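Local coordinates for RagB/SusD family nutrient uptake outer membrane protein (Bacteroides thetaiotaomicron, PDB 7KV2), which probably binds beta-glucans at the cell surface as a SusD-family outer-membrane protein, helping a human gut bacterium capture these glycans for uptake, at residues W82-K88 with R367-T371; E272-N278 with N399-Y405; E414-R418 with E443-D447. All coordinates share one frame; numbering follows the deposited sequence.

Interaction 1: W82-K88 with R367-T371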
loop_
_atom_site.group_PDB
_atom_site.type_symbol
_atom_site.label_atom_id
_atom_site.label_comp_id
_atom_site.label_asym_id
_atom_site.label_seq_id
_atom_site.Cartn_x
_atom_site.Cartn_y
_atom_site.Cartn_z
ATOM N N TRP A 82 1.135 -9.032 -13.569
ATOM C CA TRP A 82 2.374 -9.814 -13.759
ATOM C C TRP A 82 3.540 -9.061 -13.089
ATOM O O TRP A 82 3.312 -8.063 -12.325
ATOM C CB TRP A 82 2.596 -10.092 -15.251
ATOM C CG TRP A 82 1.515 -10.924 -15.873
ATOM C CD1 TRP A 82 0.769 -10.577 -16.967
ATOM C CD2 TRP A 82 1.059 -12.237 -15.481
ATOM N NE1 TRP A 82 -0.122 -11.566 -17.281
ATOM C CE2 TRP A 82 0.069 -12.618 -16.411
ATOM C CE3 TRP A 82 1.453 -13.168 -14.503
ATOM C CZ2 TRP A 82 -0.603 -13.847 -16.324
ATOM C CZ3 TRP A 82 0.819 -14.401 -14.445
ATOM C CH2 TRP A 82 -0.231 -14.712 -15.316
ATOM N N VAL A 83 4.770 -9.528 -13.303
ATOM C CA VAL A 83 5.961 -8.923 -12.655
ATOM C C VAL A 83 6.699 -8.068 -13.676
ATOM O O VAL A 83 7.052 -6.920 -13.348
ATOM C CB VAL A 83 6.844 -10.004 -12.006
ATOM C CG1 VAL A 83 8.050 -9.362 -11.356
ATOM C CG2 VAL A 83 6.055 -10.831 -10.999
ATOM N N GLY A 84 6.905 -8.587 -14.878
ATOM C CA GLY A 84 7.473 -7.841 -16.006
ATOM C C GLY A 84 8.982 -7.622 -15.885
ATOM O O GLY A 84 9.662 -8.458 -15.278
ATOM N N GLY A 85 9.464 -6.496 -16.428
ATOM C CA GLY A 85 10.901 -6.220 -16.592
ATOM C C GLY A 85 11.448 -6.929 -17.811
ATOM O O GLY A 85 10.641 -7.456 -18.642
ATOM N N ASP A 86 12.762 -6.912 -17.970
ATOM C CA ASP A 86 13.428 -7.503 -19.153
ATOM C C ASP A 86 13.115 -8.998 -19.200
ATOM O O ASP A 86 12.992 -9.512 -20.299
ATOM C CB ASP A 86 14.938 -7.278 -19.118
ATOM C CG ASP A 86 15.619 -7.509 -20.451
ATOM O OD1 ASP A 86 15.087 -6.997 -21.456
ATOM O OD2 ASP A 86 16.694 -8.179 -20.462
ATOM N N SER A 87 13.110 -9.680 -18.064
ATOM C CA SER A 87 13.065 -11.161 -17.962
ATOM C C SER A 87 12.774 -11.566 -16.533
ATOM O O SER A 87 12.780 -10.699 -15.658
ATOM C CB SER A 87 14.383 -11.772 -18.408
ATOM O OG SER A 87 15.399 -11.617 -17.392
ATOM N N LYS A 88 12.691 -12.870 -16.272
ATOM C CA LYS A 88 12.495 -13.389 -14.899
ATOM C C LYS A 88 13.725 -13.176 -13.999
ATOM O O LYS A 88 13.594 -13.436 -12.780
ATOM C CB LYS A 88 12.088 -14.857 -14.960
ATOM C CG LYS A 88 13.198 -15.790 -15.401
ATOM C CD LYS A 88 12.800 -17.238 -15.255
ATOM C CE LYS A 88 11.718 -17.631 -16.231
ATOM N NZ LYS A 88 11.364 -19.066 -16.084
ATOM N N ARG A 367 7.938 -5.914 -22.967
ATOM C CA ARG A 367 8.931 -6.646 -22.151
ATOM C C ARG A 367 8.307 -7.955 -21.675
ATOM O O ARG A 367 7.290 -8.369 -22.214
ATOM C CB ARG A 367 9.421 -5.728 -21.038
ATOM C CG ARG A 367 10.373 -4.664 -21.529
ATOM C CD ARG A 367 11.073 -3.986 -20.358
ATOM N NE ARG A 367 12.503 -4.033 -20.526
ATOM C CZ ARG A 367 13.367 -3.624 -19.633
ATOM N NH1 ARG A 367 12.936 -3.122 -18.491
ATOM N NH2 ARG A 367 14.663 -3.690 -19.897
ATOM N N TYR A 368 8.923 -8.601 -20.700
ATOM C CA TYR A 368 8.476 -9.911 -20.220
ATOM C C TYR A 368 7.055 -9.779 -19.672
ATOM O O TYR A 368 6.750 -8.800 -18.963
ATOM C CB TYR A 368 9.501 -10.385 -19.201
ATOM C CG TYR A 368 9.210 -11.731 -18.621
ATOM C CD1 TYR A 368 8.888 -12.813 -19.433
ATOM C CD2 TYR A 368 9.207 -11.911 -17.253
ATOM C CE1 TYR A 368 8.590 -14.053 -18.869
ATOM C CE2 TYR A 368 8.937 -13.142 -16.690
ATOM C CZ TYR A 368 8.621 -14.214 -17.505
ATOM O OH TYR A 368 8.322 -15.398 -16.910
ATOM N N GLN A 369 6.188 -10.725 -20.009
ATOM C CA GLN A 369 4.793 -10.790 -19.506
ATOM C C GLN A 369 3.964 -9.593 -19.988
ATOM O O GLN A 369 2.867 -9.412 -19.462
ATOM C CB GLN A 369 4.780 -10.965 -17.984
ATOM C CG GLN A 369 5.594 -12.176 -17.544
ATOM C CD GLN A 369 5.732 -12.291 -16.037
ATOM O OE1 GLN A 369 5.919 -11.283 -15.325
ATOM N NE2 GLN A 369 5.742 -13.526 -15.542
ATOM N N ASP A 370 4.321 -8.984 -21.107
ATOM C CA ASP A 370 3.547 -7.864 -21.700
ATOM C C ASP A 370 2.126 -8.329 -22.007
ATOM O O ASP A 370 1.949 -9.457 -22.517
ATOM C CB ASP A 370 4.150 -7.353 -23.008
ATOM C CG ASP A 370 3.352 -6.185 -23.589
ATOM O OD1 ASP A 370 3.468 -5.066 -23.037
ATOM O OD2 ASP A 370 2.616 -6.400 -24.579
ATOM N N THR A 371 1.130 -7.512 -21.680
ATOM C CA THR A 371 -0.281 -7.805 -22.023
ATOM C C THR A 371 -0.861 -6.697 -22.901
ATOM O O THR A 371 -2.023 -6.876 -23.356
ATOM C CB THR A 371 -1.134 -7.913 -20.759
ATOM O OG1 THR A 371 -1.037 -6.639 -20.111
ATOM C CG2 THR A 371 -0.662 -9.031 -19.862
HETATM O O HOH W 1 13.655 -5.001 -22.835
#

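Interaction 2: E272-N278 with N399-Y405. With NA (sodium ion), chain G.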
loop_
_atom_site.group_PDB
_atom_site.type_symbol
_atom_site.label_atom_id
_atom_site.label_comp_id
_atom_site.label_asym_id
_atom_site.label_seq_id
_atom_site.Cartn_x
_atom_site.Cartn_y
_atom_site.Cartn_z
ATOM N N GLU A 272 -12.649 11.142 -0.040
ATOM C CA GLU A 272 -12.498 9.673 0.069
ATOM C C GLU A 272 -11.229 9.280 0.830
ATOM O O GLU A 272 -11.143 8.121 1.259
ATOM C CB GLU A 272 -12.425 9.073 -1.324
ATOM C CG GLU A 272 -12.626 7.588 -1.289
ATOM C CD GLU A 272 -13.155 6.950 -2.522
ATOM O OE1 GLU A 272 -13.815 7.649 -3.319
ATOM O OE2 GLU A 272 -12.894 5.747 -2.664
ATOM N N SER A 273 -10.242 10.164 0.920
ATOM C CA SER A 273 -8.893 9.803 1.433
ATOM C C SER A 273 -8.914 9.826 2.951
ATOM O O SER A 273 -9.198 10.895 3.510
ATOM C CB SER A 273 -7.760 10.696 0.943
ATOM O OG SER A 273 -7.883 11.005 -0.417
ATOM N N ILE A 274 -8.602 8.692 3.578
ATOM C CA ILE A 274 -8.326 8.548 5.040
ATOM C C ILE A 274 -6.814 8.649 5.280
ATOM O O ILE A 274 -6.375 9.377 6.212
ATOM C CB ILE A 274 -8.945 7.249 5.580
ATOM C CG1 ILE A 274 -10.469 7.346 5.493
ATOM C CG2 ILE A 274 -8.435 6.942 6.986
ATOM C CD1 ILE A 274 -11.196 6.046 5.613
ATOM N N PHE A 275 -5.997 8.008 4.445
ATOM C CA PHE A 275 -4.531 8.132 4.605
ATOM C C PHE A 275 -3.834 7.907 3.263
ATOM O O PHE A 275 -4.177 6.947 2.554
ATOM C CB PHE A 275 -4.065 7.185 5.711
ATOM C CG PHE A 275 -2.710 7.521 6.269
ATOM C CD1 PHE A 275 -2.499 8.729 6.924
ATOM C CD2 PHE A 275 -1.627 6.656 6.095
ATOM C CE1 PHE A 275 -1.250 9.050 7.432
ATOM C CE2 PHE A 275 -0.377 6.981 6.608
ATOM C CZ PHE A 275 -0.189 8.185 7.256
ATOM N N GLU A 276 -2.845 8.755 3.023
ATOM C CA GLU A 276 -1.901 8.681 1.863
ATOM C C GLU A 276 -0.489 8.883 2.385
ATOM O O GLU A 276 -0.303 9.512 3.435
ATOM C CB GLU A 276 -2.210 9.706 0.779
ATOM C CG GLU A 276 -3.685 9.813 0.485
ATOM C CD GLU A 276 -4.042 10.692 -0.709
ATOM O OE1 GLU A 276 -3.125 11.209 -1.388
ATOM O OE2 GLU A 276 -5.244 10.836 -0.955
ATOM N N ILE A 277 0.464 8.363 1.625
ATOM C CA ILE A 277 1.877 8.725 1.755
ATOM C C ILE A 277 2.160 9.799 0.717
ATOM O O ILE A 277 1.961 9.549 -0.488
ATOM C CB ILE A 277 2.749 7.475 1.613
ATOM C CG1 ILE A 277 2.432 6.519 2.768
ATOM C CG2 ILE A 277 4.214 7.901 1.549
ATOM C CD1 ILE A 277 3.146 5.189 2.686
ATOM N N ASN A 278 2.614 10.954 1.191
ATOM C CA ASN A 278 2.828 12.167 0.352
ATOM C C ASN A 278 4.074 12.001 -0.491
ATOM O O ASN A 278 5.122 11.644 0.071
ATOM C CB ASN A 278 2.985 13.416 1.205
ATOM C CG ASN A 278 1.692 13.789 1.886
ATOM O OD1 ASN A 278 0.636 13.447 1.390
ATOM N ND2 ASN A 278 1.776 14.382 3.065
ATOM N N ASN A 399 0.874 10.677 -4.934
ATOM C CA ASN A 399 0.785 10.108 -3.574
ATOM C C ASN A 399 0.388 8.618 -3.615
ATOM O O ASN A 399 -0.350 8.174 -4.508
ATOM C CB ASN A 399 -0.257 10.849 -2.732
ATOM C CG ASN A 399 0.137 12.249 -2.326
ATOM O OD1 ASN A 399 1.198 12.768 -2.717
ATOM N ND2 ASN A 399 -0.745 12.860 -1.540
ATOM N N LEU A 400 0.852 7.828 -2.650
ATOM C CA LEU A 400 0.438 6.403 -2.521
ATOM C C LEU A 400 -0.803 6.379 -1.641
ATOM O O LEU A 400 -0.705 6.737 -0.451
ATOM C CB LEU A 400 1.591 5.537 -1.984
ATOM C CG LEU A 400 1.216 4.070 -1.908
ATOM C CD1 LEU A 400 0.980 3.485 -3.297
ATOM C CD2 LEU A 400 2.292 3.288 -1.150
ATOM N N ARG A 401 -1.962 6.024 -2.221
ATOM C CA ARG A 401 -3.208 5.943 -1.417
ATOM C C ARG A 401 -3.130 4.705 -0.505
ATOM O O ARG A 401 -2.972 3.602 -0.998
ATOM C CB ARG A 401 -4.420 5.907 -2.336
ATOM C CG ARG A 401 -4.821 7.277 -2.880
ATOM C CD ARG A 401 -3.799 7.873 -3.847
ATOM N NE ARG A 401 -4.426 8.972 -4.601
ATOM C CZ ARG A 401 -3.784 9.762 -5.459
ATOM N NH1 ARG A 401 -2.485 9.625 -5.669
ATOM N NH2 ARG A 401 -4.453 10.713 -6.078
ATOM N N ILE A 402 -3.272 4.857 0.795
ATOM C CA ILE A 402 -3.199 3.730 1.763
ATOM C C ILE A 402 -4.617 3.293 2.161
ATOM O O ILE A 402 -4.959 2.128 1.903
ATOM C CB ILE A 402 -2.334 4.135 2.984
ATOM C CG1 ILE A 402 -0.930 4.595 2.575
ATOM C CG2 ILE A 402 -2.291 3.000 3.987
ATOM C CD1 ILE A 402 -0.154 3.551 1.768
ATOM N N TYR A 403 -5.435 4.228 2.692
ATOM C CA TYR A 403 -6.824 3.967 3.150
ATOM C C TYR A 403 -7.791 4.919 2.454
ATOM O O TYR A 403 -7.608 6.183 2.504
ATOM C CB TYR A 403 -6.979 4.118 4.659
ATOM C CG TYR A 403 -6.119 3.162 5.415
ATOM C CD1 TYR A 403 -6.207 1.792 5.196
ATOM C CD2 TYR A 403 -5.285 3.616 6.429
ATOM C CE1 TYR A 403 -5.418 0.890 5.914
ATOM C CE2 TYR A 403 -4.523 2.719 7.160
ATOM C CZ TYR A 403 -4.609 1.357 6.927
ATOM O OH TYR A 403 -3.774 0.519 7.626
ATOM N N ARG A 404 -8.768 4.308 1.785
ATOM C CA ARG A 404 -9.853 5.033 1.086
ATOM C C ARG A 404 -11.167 4.636 1.748
ATOM O O ARG A 404 -11.283 3.509 2.236
ATOM C CB ARG A 404 -9.892 4.709 -0.398
ATOM C CG ARG A 404 -8.577 5.031 -1.094
ATOM C CD ARG A 404 -8.652 5.058 -2.604
ATOM N NE ARG A 404 -8.761 3.765 -3.288
ATOM C CZ ARG A 404 -9.874 3.253 -3.821
ATOM N NH1 ARG A 404 -11.050 3.874 -3.712
ATOM N NH2 ARG A 404 -9.811 2.114 -4.485
ATOM N N TYR A 405 -12.137 5.528 1.686
ATOM C CA TYR A 405 -13.440 5.314 2.344
ATOM C C TYR A 405 -14.149 4.085 1.774
ATOM O O TYR A 405 -14.915 3.488 2.486
ATOM C CB TYR A 405 -14.297 6.552 2.163
ATOM C CG TYR A 405 -15.621 6.554 2.886
ATOM C CD1 TYR A 405 -15.693 6.682 4.256
ATOM C CD2 TYR A 405 -16.804 6.556 2.175
ATOM C CE1 TYR A 405 -16.922 6.787 4.903
ATOM C CE2 TYR A 405 -18.033 6.644 2.800
ATOM C CZ TYR A 405 -18.098 6.769 4.166
ATOM O OH TYR A 405 -19.329 6.905 4.745
HETATM NA NA NA G . -19.197 9.418 5.987
HETATM O O HOH W 2 -6.787 10.085 -3.289
HETATM O O HOH W 3 -21.005 10.302 4.991
#

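Interaction 3: E414-R418 with E443-D447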
loop_
_atom_site.group_PDB
_atom_site.type_symbol
_atom_site.label_atom_id
_atom_site.label_comp_id
_atom_site.label_asym_id
_atom_site.label_seq_id
_atom_site.Cartn_x
_atom_site.Cartn_y
_atom_site.Cartn_z
ATOM N N GLU A 414 -18.356 -6.412 5.634
ATOM C CA GLU A 414 -17.803 -7.754 5.941
ATOM C C GLU A 414 -17.992 -8.052 7.432
ATOM O O GLU A 414 -18.389 -9.175 7.757
ATOM C CB GLU A 414 -16.319 -7.844 5.598
ATOM C CG GLU A 414 -15.752 -9.206 5.834
ATOM C CD GLU A 414 -14.322 -9.409 5.396
ATOM O OE1 GLU A 414 -13.832 -8.588 4.565
ATOM O OE2 GLU A 414 -13.715 -10.423 5.847
ATOM N N LEU A 415 -17.662 -7.098 8.300
ATOM C CA LEU A 415 -17.738 -7.289 9.776
ATOM C C LEU A 415 -19.203 -7.551 10.177
ATOM O O LEU A 415 -19.431 -8.479 10.990
ATOM C CB LEU A 415 -17.134 -6.080 10.499
ATOM C CG LEU A 415 -15.618 -5.967 10.374
ATOM C CD1 LEU A 415 -15.094 -4.646 10.919
ATOM C CD2 LEU A 415 -14.945 -7.133 11.049
ATOM N N ILE A 416 -20.148 -6.814 9.610
ATOM C CA ILE A 416 -21.607 -7.032 9.857
ATOM C C ILE A 416 -21.941 -8.462 9.414
ATOM O O ILE A 416 -22.525 -9.237 10.219
ATOM C CB ILE A 416 -22.502 -5.973 9.182
ATOM C CG1 ILE A 416 -22.250 -4.569 9.743
ATOM C CG2 ILE A 416 -23.983 -6.358 9.270
ATOM C CD1 ILE A 416 -22.727 -3.466 8.842
ATOM N N THR A 417 -21.531 -8.840 8.204
ATOM C CA THR A 417 -21.862 -10.165 7.654
ATOM C C THR A 417 -21.237 -11.257 8.517
ATOM O O THR A 417 -21.821 -12.352 8.546
ATOM C CB THR A 417 -21.474 -10.271 6.185
ATOM O OG1 THR A 417 -22.383 -9.386 5.533
ATOM C CG2 THR A 417 -21.597 -11.683 5.655
ATOM N N ARG A 418 -20.106 -11.001 9.171
ATOM C CA ARG A 418 -19.399 -12.014 9.998
ATOM C C ARG A 418 -20.017 -12.048 11.411
ATOM O O ARG A 418 -19.464 -12.750 12.254
ATOM C CB ARG A 418 -17.899 -11.736 10.128
ATOM C CG ARG A 418 -17.099 -11.958 8.857
ATOM C CD ARG A 418 -15.601 -11.902 9.090
ATOM N NE ARG A 418 -14.894 -12.097 7.837
ATOM C CZ ARG A 418 -14.695 -13.252 7.226
ATOM N NH1 ARG A 418 -15.146 -14.394 7.729
ATOM N NH2 ARG A 418 -14.052 -13.264 6.078
ATOM N N GLU A 443 -26.061 -8.954 -3.121
ATOM C CA GLU A 443 -26.296 -9.329 -1.712
ATOM C C GLU A 443 -24.962 -9.299 -0.987
ATOM O O GLU A 443 -23.940 -9.676 -1.553
ATOM C CB GLU A 443 -26.930 -10.733 -1.614
ATOM C CG GLU A 443 -28.379 -10.797 -2.085
ATOM C CD GLU A 443 -29.335 -9.835 -1.388
ATOM O OE1 GLU A 443 -29.331 -9.774 -0.165
ATOM O OE2 GLU A 443 -30.091 -9.130 -2.088
ATOM N N PRO A 444 -24.939 -8.919 0.305
ATOM C CA PRO A 444 -23.701 -8.879 1.079
ATOM C C PRO A 444 -23.280 -10.252 1.615
ATOM O O PRO A 444 -22.994 -10.356 2.798
ATOM C CB PRO A 444 -24.065 -7.907 2.204
ATOM C CG PRO A 444 -25.530 -8.236 2.477
ATOM C CD PRO A 444 -26.104 -8.491 1.099
ATOM N N THR A 445 -23.097 -11.228 0.734
ATOM C CA THR A 445 -22.354 -12.477 1.062
ATOM C C THR A 445 -20.872 -12.141 1.243
ATOM O O THR A 445 -20.419 -11.131 0.662
ATOM C CB THR A 445 -22.536 -13.564 0.006
ATOM O OG1 THR A 445 -21.904 -13.143 -1.204
ATOM C CG2 THR A 445 -23.995 -13.884 -0.258
ATOM N N LEU A 446 -20.148 -12.962 1.995
ATOM C CA LEU A 446 -18.680 -12.844 2.155
ATOM C C LEU A 446 -18.043 -12.909 0.775
ATOM O O LEU A 446 -17.162 -12.046 0.502
ATOM C CB LEU A 446 -18.124 -13.961 3.038
ATOM C CG LEU A 446 -18.350 -13.820 4.535
ATOM C CD1 LEU A 446 -17.526 -14.865 5.276
ATOM C CD2 LEU A 446 -17.994 -12.428 5.044
ATOM N N ASP A 447 -18.447 -13.861 -0.071
ATOM C CA ASP A 447 -17.813 -13.987 -1.417
ATOM C C ASP A 447 -18.021 -12.689 -2.208
ATOM O O ASP A 447 -17.069 -12.232 -2.867
ATOM C CB ASP A 447 -18.321 -15.199 -2.197
ATOM C CG ASP A 447 -17.765 -16.494 -1.625
ATOM O OD1 ASP A 447 -16.918 -16.423 -0.724
ATOM O OD2 ASP A 447 -18.216 -17.538 -2.041
#

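Interaction 1: W82-K88 with R367-T371
Gln369 reaches across to the loop 82-88 and offers one oxygen, OE1, to two consecutive backbone amides. Gly84 N meets OE1 at 2.9 Å, nearly straight (171°) and in the carbonyl plane, while Val83 N, also 2.9 Å from OE1, comes in tilted from that plane. This twofold grip holds the amide where the Gln369 chain, extended beyond CG, delivers it. Further along, Tyr368 N donates to Gly85 O (2.9 Å), and Gly84 CA adds a CA-H...O contact to Tyr368 O at 3.2 Å. The Tyr368 ring lies along Ser87 and Lys88, CD2 3.7 Å from Lys88 N. Residues 367-370 form a type II beta turn, closed by Asp370 N to Arg367 O. Trp82 lays CB against Gln369 CB (3.6 Å), and Thr371 CG2 touches the indole edge.

The Arg367 guanidinium lies with one face over Asp86 N. Its salt bridge to Asp86 is long, with NH2 3.7 Å from OD1, but a water accepts from Arg367 NE (2.8 Å) and donates to Asp86 OD1. Arg367 NH1 is satisfied by Trp319 O, and Tyr306 makes a cation-pi contact. A methionine in place of Arg367 would probably leave that water and Trp319 O without their donor and Asp86 without its counter-charge. Two loops lacking regular structure are thus joined chiefly through directional bonds to backbone groups, with charge playing a weaker, water-assisted part.

Interaction 2: E272-N278 with N399-Y405
Strands 275-277 and 400-404 run antiparallel, 166° between their directions and 4.6 Å apart at closest approach, with two classic beta bulges shifting the register. In one, Ile274 N and Phe275 N both donate to Tyr403 O; in the other, Ile402 N and Tyr403 N share Phe275 O. Ile277 and Leu400 restore regular pairing through reciprocal bonds.

Phe275, Ile277, Leu400 and Tyr403 occupy one largely apolar face. Phe275 CB packs on Tyr403 CD2 at 3.8 Å, and Ile277 CD1 meets Ile402 CD1 at 3.8 Å; helix 217-231 lies against Phe275 and Tyr403, whose hydroxyl bonds Glu226.

Ser273, Glu276, Arg401 and Arg404 carry the polar face. Glu276 OE1 takes Asn399 ND2 at 2.9 Å on its anti side, the carboxylate and amide planes 80° apart. Its OE2 receives Ser273 OG (2.7 Å) and Trp269 N, and lies close to a water that accepts from Arg401 NE and can donate to OE2. Arg401 lies alongside Glu276, OE1 above one guanidinium face, while NH1 bonds Asn399 O in the guanidinium plane. Glu272 OE2 forms a salt bridge with Arg404 NH1 (2.8 Å), though the hydrogen bond within it is weak; Glu272 OE1 is held by Arg435 and by Met256 N, and Glu456 and Glu460 engage Arg404.

With CG anti to the backbone N (chi1 -175°), Tyr405 carries its ring away from the strands, where OH binds the sodium ion at 2.8 Å; Ile248, Ser250 and Tyr253 complete the protein ligands. The buried charges are probably compensated by the opposite charges and hydrogen bonds around them, beside a mainly apolar face.

Interaction 3: E414-R418 with E443-D447
Leu446 packs its two methyl groups against the last turn of helix 405-417, and this is the tight part of the contact. CD2 sits over the centre of the Arg418 guanidinium, 4.0 Å above its plane, and touches Thr417 CG2 at 3.7 Å. CD1 covers the same guanidinium face, 3.5 Å from Arg418 NH1. Leu446 and Arg418 cross at about a right angle, whereas Leu446 and Thr417 slide past each other in opposite directions. Glu414 CG adds a further apolar touch to CD2.

Glu414, one turn back, fixes the orientation of the guanidinium. Arg418 approaches Glu414 side-on, NE and NH2 both donating to the single oxygen OE2 at 2.9 Å each. That oxygen lies in the guanidinium plane; NE meets the anti lone pair of OE2, while NH2 comes from the same anti side but out of the carboxylate plane. Arg469 forms a second salt bridge to the same OE2, so the carboxylate is likely to be stabilised in its charged form.

The pairing is of helix end with helix start, in the helical SusD-family region belonging to the TPR clan. Arg418 is the first residue to leave helical geometry after 405-417, and Thr445 is the N-cap of helix 446-456, its OG1 capping Asn448 N. Just before it, Pro444 is the centre of an inverse gamma turn.

Toward Pro444 a polar touch replaces the apolar packing. Thr417 has OG1 beside the backbone N (chi1 -69°), which brings the hydroxyl 3.0 Å from Pro444 O, but its one proton may instead serve Ala413 O. The loose, solvent side belongs to exposed Thr445, which directs CB away from helix 405-417 and keeps it 6.0 Å from Thr417 CG2.

Overall arrangement
Interaction 2 is the buried one, its centre about 9 Å from the centre of the chain, whereas interactions 1 and 3 lie about 22 and 24 Å out. Strand 400-404 runs directly into helix 405-417, so interactions 2 and 3 hold successive elements of the SusD-family region; the nearest atoms of the two contacts remain about 11 Å apart. Interaction 1 instead joins loops from the two family regions, and its segments alternate along the chain with those of interaction 2. Chemistry follows place: paired backbones and networked charges inside, a side-chain amide and water linking loops in the partly buried contact, and a leucine on a guanidinium at the surface.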